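Local coordinates for protein putative L-alanine-DL-glutamate epimerase (Burkholderia xenovorans, PDB 2OO6) that probably catalyses racemisation or epimerisation as a member of the mandelate racemase/muconate lactonizing enzyme family, and binds magnesium, fumarate and 2-oxoglutarate, at residues Asp117-Tyr122 with Leu367-Arg372; Val286-Val291 with Asn314-Asn319. All coordinates share one frame; numbering follows the deposited sequence.

Interaction 1: Asp117-Tyr122 with Leu367-Arg372; sequences DRVPVY and LIIPDR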
# COMPACT_ATOMS: atom_id res chain seq x y z
N ASP A 117 5.17 -39.75 -15.70
CA ASP A 117 4.44 -41.01 -15.97
C ASP A 117 3.61 -41.47 -14.78
O ASP A 117 2.69 -42.27 -14.93
CB ASP A 117 5.44 -42.14 -16.26
CG ASP A 117 6.09 -42.03 -17.64
OD1 ASP A 117 5.50 -41.39 -18.55
OD2 ASP A 117 7.19 -42.57 -17.81
N ARG A 118 4.01 -41.02 -13.59
CA ARG A 118 3.36 -41.42 -12.34
C ARG A 118 3.20 -40.21 -11.45
O ARG A 118 4.02 -39.29 -11.51
CB ARG A 118 4.19 -42.47 -11.62
CG ARG A 118 4.44 -43.71 -12.46
CD ARG A 118 4.82 -44.91 -11.63
NE ARG A 118 4.87 -46.09 -12.50
CZ ARG A 118 5.28 -47.29 -12.11
NH1 ARG A 118 5.68 -47.51 -10.86
NH2 ARG A 118 5.27 -48.29 -12.98
N VAL A 119 2.15 -40.22 -10.62
CA VAL A 119 1.82 -39.06 -9.78
C VAL A 119 1.77 -39.49 -8.30
O VAL A 119 0.99 -40.38 -7.94
CB VAL A 119 0.46 -38.44 -10.22
CG1 VAL A 119 0.08 -37.26 -9.35
CG2 VAL A 119 0.49 -38.01 -11.68
N PRO A 120 2.61 -38.88 -7.44
CA PRO A 120 2.45 -39.21 -6.01
C PRO A 120 1.08 -38.77 -5.51
O PRO A 120 0.60 -37.67 -5.88
CB PRO A 120 3.56 -38.42 -5.33
CG PRO A 120 4.62 -38.24 -6.45
CD PRO A 120 3.75 -37.96 -7.66
N VAL A 121 0.46 -39.61 -4.70
CA VAL A 121 -0.85 -39.28 -4.15
C VAL A 121 -0.85 -39.18 -2.64
O VAL A 121 0.10 -39.61 -1.96
CB VAL A 121 -1.94 -40.28 -4.64
CG1 VAL A 121 -2.08 -40.20 -6.19
CG2 VAL A 121 -1.66 -41.72 -4.15
N TYR A 122 -1.91 -38.58 -2.10
CA TYR A 122 -2.23 -38.85 -0.71
C TYR A 122 -3.57 -39.53 -0.62
O TYR A 122 -4.49 -39.29 -1.45
CB TYR A 122 -2.18 -37.61 0.18
CG TYR A 122 -3.21 -36.53 -0.11
CD1 TYR A 122 -4.43 -36.52 0.56
CD2 TYR A 122 -2.93 -35.50 -1.02
CE1 TYR A 122 -5.38 -35.49 0.34
CE2 TYR A 122 -3.88 -34.45 -1.25
CZ TYR A 122 -5.09 -34.47 -0.56
OH TYR A 122 -6.03 -33.50 -0.78
N LEU A 367 0.03 -42.95 -8.51
CA LEU A 367 -0.95 -43.25 -9.53
C LEU A 367 -0.25 -43.36 -10.87
O LEU A 367 0.54 -42.50 -11.26
CB LEU A 367 -2.03 -42.18 -9.58
CG LEU A 367 -3.06 -42.17 -10.73
CD1 LEU A 367 -3.92 -43.40 -10.67
CD2 LEU A 367 -3.95 -40.91 -10.65
N ILE A 368 -0.53 -44.45 -11.56
CA ILE A 368 -0.01 -44.65 -12.91
C ILE A 368 -0.95 -43.95 -13.88
O ILE A 368 -2.16 -44.17 -13.86
CB ILE A 368 0.10 -46.15 -13.23
CG1 ILE A 368 1.02 -46.81 -12.21
CG2 ILE A 368 0.60 -46.35 -14.67
CD1 ILE A 368 1.04 -48.31 -12.25
N ILE A 369 -0.39 -43.07 -14.70
CA ILE A 369 -1.18 -42.31 -15.67
C ILE A 369 -1.44 -43.20 -16.87
O ILE A 369 -0.51 -43.69 -17.49
CB ILE A 369 -0.44 -41.03 -16.05
CG1 ILE A 369 -0.31 -40.16 -14.80
CG2 ILE A 369 -1.18 -40.27 -17.18
CD1 ILE A 369 0.87 -39.23 -14.85
N PRO A 370 -2.73 -43.43 -17.20
CA PRO A 370 -3.06 -44.29 -18.35
C PRO A 370 -2.74 -43.62 -19.68
O PRO A 370 -2.50 -42.41 -19.74
CB PRO A 370 -4.58 -44.48 -18.20
CG PRO A 370 -5.03 -43.21 -17.55
CD PRO A 370 -3.93 -42.90 -16.54
N ASP A 371 -2.73 -44.41 -20.76
CA ASP A 371 -2.49 -43.83 -22.08
C ASP A 371 -3.53 -44.26 -23.10
O ASP A 371 -3.20 -44.48 -24.26
CB ASP A 371 -1.08 -44.12 -22.56
CG ASP A 371 -0.83 -45.59 -22.77
OD1 ASP A 371 -1.76 -46.40 -22.49
OD2 ASP A 371 0.29 -45.93 -23.21
N ARG A 372 -4.80 -44.33 -22.70
CA ARG A 372 -5.89 -44.63 -23.61
C ARG A 372 -6.44 -43.32 -24.19
O ARG A 372 -6.26 -42.27 -23.57
CB ARG A 372 -7.03 -45.35 -22.87
CG ARG A 372 -6.56 -46.57 -22.11
CD ARG A 372 -7.64 -47.25 -21.27
NE ARG A 372 -6.97 -48.22 -20.42
CZ ARG A 372 -6.71 -48.05 -19.13
NH1 ARG A 372 -7.12 -46.96 -18.46
NH2 ARG A 372 -6.07 -49.02 -18.49
O HOH W 1 2.25 -43.80 -16.98

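Interaction 2: Val286-Val291 with Asn314-Asn319; sequences VDVAIV and NVAPHN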
# COMPACT_ATOMS: atom_id res chain seq x y z
N VAL A 286 -1.37 -18.45 0.71
CA VAL A 286 -1.19 -19.92 0.68
C VAL A 286 0.22 -20.40 0.31
O VAL A 286 0.90 -19.83 -0.55
CB VAL A 286 -2.19 -20.65 -0.31
CG1 VAL A 286 -3.69 -20.41 0.06
CG2 VAL A 286 -1.94 -20.28 -1.75
N ASP A 287 0.63 -21.49 0.95
CA ASP A 287 1.78 -22.25 0.46
C ASP A 287 1.40 -23.09 -0.77
O ASP A 287 2.16 -23.18 -1.72
CB ASP A 287 2.28 -23.19 1.54
CG ASP A 287 2.89 -22.45 2.73
OD1 ASP A 287 4.10 -22.23 2.67
OD2 ASP A 287 2.16 -22.08 3.69
N VAL A 288 0.21 -23.69 -0.75
CA VAL A 288 -0.23 -24.60 -1.82
C VAL A 288 -1.63 -24.22 -2.27
O VAL A 288 -2.51 -24.00 -1.43
CB VAL A 288 -0.24 -26.09 -1.36
CG1 VAL A 288 -0.79 -27.00 -2.48
CG2 VAL A 288 1.18 -26.54 -0.89
N ALA A 289 -1.85 -24.20 -3.58
CA ALA A 289 -3.19 -23.89 -4.10
C ALA A 289 -3.88 -25.17 -4.55
O ALA A 289 -3.36 -25.89 -5.40
CB ALA A 289 -3.09 -22.92 -5.23
N ILE A 290 -5.04 -25.47 -3.98
CA ILE A 290 -5.85 -26.59 -4.46
C ILE A 290 -6.74 -26.16 -5.61
O ILE A 290 -7.47 -25.16 -5.50
CB ILE A 290 -6.77 -27.17 -3.36
CG1 ILE A 290 -6.03 -27.37 -2.01
CG2 ILE A 290 -7.45 -28.48 -3.85
CD1 ILE A 290 -4.88 -28.31 -2.06
N VAL A 291 -6.74 -26.93 -6.69
CA VAL A 291 -7.52 -26.60 -7.87
C VAL A 291 -8.53 -27.69 -8.16
O VAL A 291 -8.17 -28.87 -8.43
CB VAL A 291 -6.63 -26.41 -9.11
CG1 VAL A 291 -7.49 -26.05 -10.33
CG2 VAL A 291 -5.58 -25.29 -8.86
N ASN A 314 2.92 -24.18 -6.00
CA ASN A 314 2.51 -25.47 -6.54
C ASN A 314 1.05 -25.76 -6.28
O ASN A 314 0.46 -25.24 -5.31
CB ASN A 314 3.41 -26.59 -6.01
CG ASN A 314 4.84 -26.52 -6.60
OD1 ASN A 314 5.08 -25.80 -7.57
ND2 ASN A 314 5.76 -27.28 -6.04
N VAL A 315 0.48 -26.60 -7.13
CA VAL A 315 -0.97 -26.84 -7.07
C VAL A 315 -1.26 -28.31 -6.83
O VAL A 315 -0.46 -29.19 -7.22
CB VAL A 315 -1.70 -26.35 -8.37
CG1 VAL A 315 -1.49 -24.84 -8.59
CG2 VAL A 315 -1.27 -27.18 -9.62
N ALA A 316 -2.41 -28.59 -6.23
CA ALA A 316 -2.86 -29.96 -6.03
C ALA A 316 -4.32 -30.10 -6.48
O ALA A 316 -5.16 -29.33 -6.07
CB ALA A 316 -2.72 -30.34 -4.57
N PRO A 317 -4.63 -31.08 -7.35
CA PRO A 317 -6.05 -31.20 -7.71
C PRO A 317 -6.91 -31.69 -6.56
O PRO A 317 -6.41 -32.39 -5.64
CB PRO A 317 -6.06 -32.21 -8.87
CG PRO A 317 -4.78 -32.92 -8.76
CD PRO A 317 -3.78 -32.04 -8.07
N HIS A 318 -8.17 -31.27 -6.58
CA HIS A 318 -9.20 -31.76 -5.68
C HIS A 318 -9.90 -32.94 -6.36
O HIS A 318 -10.49 -32.79 -7.44
CB HIS A 318 -10.19 -30.63 -5.41
CG HIS A 318 -11.25 -30.98 -4.42
ND1 HIS A 318 -11.04 -31.86 -3.37
CD2 HIS A 318 -12.51 -30.50 -4.27
CE1 HIS A 318 -12.14 -31.93 -2.64
NE2 HIS A 318 -13.04 -31.12 -3.16
N ASN A 319 -9.81 -34.10 -5.73
CA ASN A 319 -10.29 -35.34 -6.33
C ASN A 319 -10.97 -36.19 -5.28
O ASN A 319 -10.29 -36.94 -4.57
CB ASN A 319 -9.08 -36.11 -6.87
CG ASN A 319 -9.47 -37.42 -7.54
OD1 ASN A 319 -10.50 -37.49 -8.23
ND2 ASN A 319 -8.67 -38.45 -7.35
O HOH W 2 3.88 -24.53 -3.14

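Interaction 1: Asp117-Tyr122 with Leu367-Arg372
V119 and L367 form the hydrogen-bonded pair of a short antiparallel join: V119 N donates to L367 O at 2.9 Å, and L367 N returns the bond to V119 O at 2.8 Å. R118 and I368 are the adjoining non-hydrogen-bonded pair. Past them the second segment has left its strand, yet I369 N still reaches D117 O at 3.2 Å, with a nearly straight N-H...O angle of 167°. A water donates to both D117 O and I369 O, giving the first of these oxygens a second grip and tying off the end of the pairing.

On the face carrying V119 and L367 the side chains are apolar. V119 CG2 meets I369 CD1 at 3.4 Å, tighter than usual van der Waals contact, the two side chains crossing at about a right angle. With chi1 of -64°, I369 has CG1 anti to its carbonyl carbon, which brings the arm back over the first strand. V121 CG1 meets L367 CB at 3.9 Å, again crosswise. Branched aliphatic residues suit this buried face: helix 323-335 packs against it through A330 on L367, A333 on V119 and A334 on I369, and M342 of the adjoining strand touches V119 and L367.

The face of R118 and I368 is more exposed. Their side chains lie alongside and point the same way; the outer carbons of I368 lie over one face of the guanidinium, toward its rim, with I368 CG1 3.9 Å from R118 NE. The charged end remains available for Q363, which accepts from R118 NH1, while the carboxylate of D117 turns away to a salt bridge with K114.

Backbone bonds thus fix the register, apolar side chains pack on the face of V119 and L367, and on the outer face an arginine can lay its extended chain beside an isoleucine while its guanidinium is bonded to Q363.

Interaction 2: Val286-Val291 with Asn314-Asn319
I290 makes the closest side-chain packing with the neighbouring strand. Its CG2 rests 3.3 Å from A316 O and 3.8 Å from H318 CB, while I290 CD1, folded back by a chi2 of -61°, touches A316 CB at 3.9 Å. The small methyl of A316 suits a position against a bulky isoleucine, and W243 of strand 243-245 packs on both residues and on V288, on the same face.

Underneath, strands 288-291 and 314-317 run parallel with a 33° twist. A289 N donates to N314 O, A289 O receives A316 N, and V291 N reaches A316 O at 2.9 Å. H318 N closes the series at V291 O, coming from above the carbonyl plane. P317 has no N-H to give, but its nitrogen points away from the first strand, so the pairing loses nothing there. Across the outer face V291 CG2 sits 4.1 Å from V315 CB; helix 298-310 covers both valines, with I304 and S301 on V291 and A308 on V315.

The N-terminal end of the pairing, at D287 and N314, is looser. D287 O and N314 N do not bond directly: a water spans them, 2.6 Å from D287 O and 3.0 Å from N314 N. The side chains there turn elsewhere, D287 to R258 and the backbone N of I265, N314 to A188, N190 and K225 of the second subunit, so this buried edge belongs to the subunit interface as well.

H318 leads away from the strands, its ND1 bonded to E343 and its side chain about 3 Å from that of the magnesium ligand E269. Two parallel strands joined by an outer helix form a beta-alpha-beta unit, and here it belongs to the enolase-type barrel, with the metal site at the strands' C-terminal ends.

Both contacts pair strands, but at different depths and in different sheets. Interaction 2 is wholly buried and joins neighbouring parallel strands of the barrel, linked by a short, mostly helical connection. Interaction 1 is partly exposed and brings together segments 245 residues apart, in an antiparallel pair that encloses interaction 2 within its chain loop. Their centres lie about 17 Å apart and they do not touch, although E343 of strand 342-344 links them: Y122 packs on it and H318 bonds to it. In interaction 1 the exposed face carries R118 beside I368 and the buried one V119, V121, L367 and I369, whereas interaction 2 is almost purely aliphatic until its ends meet the metal site and another subunit.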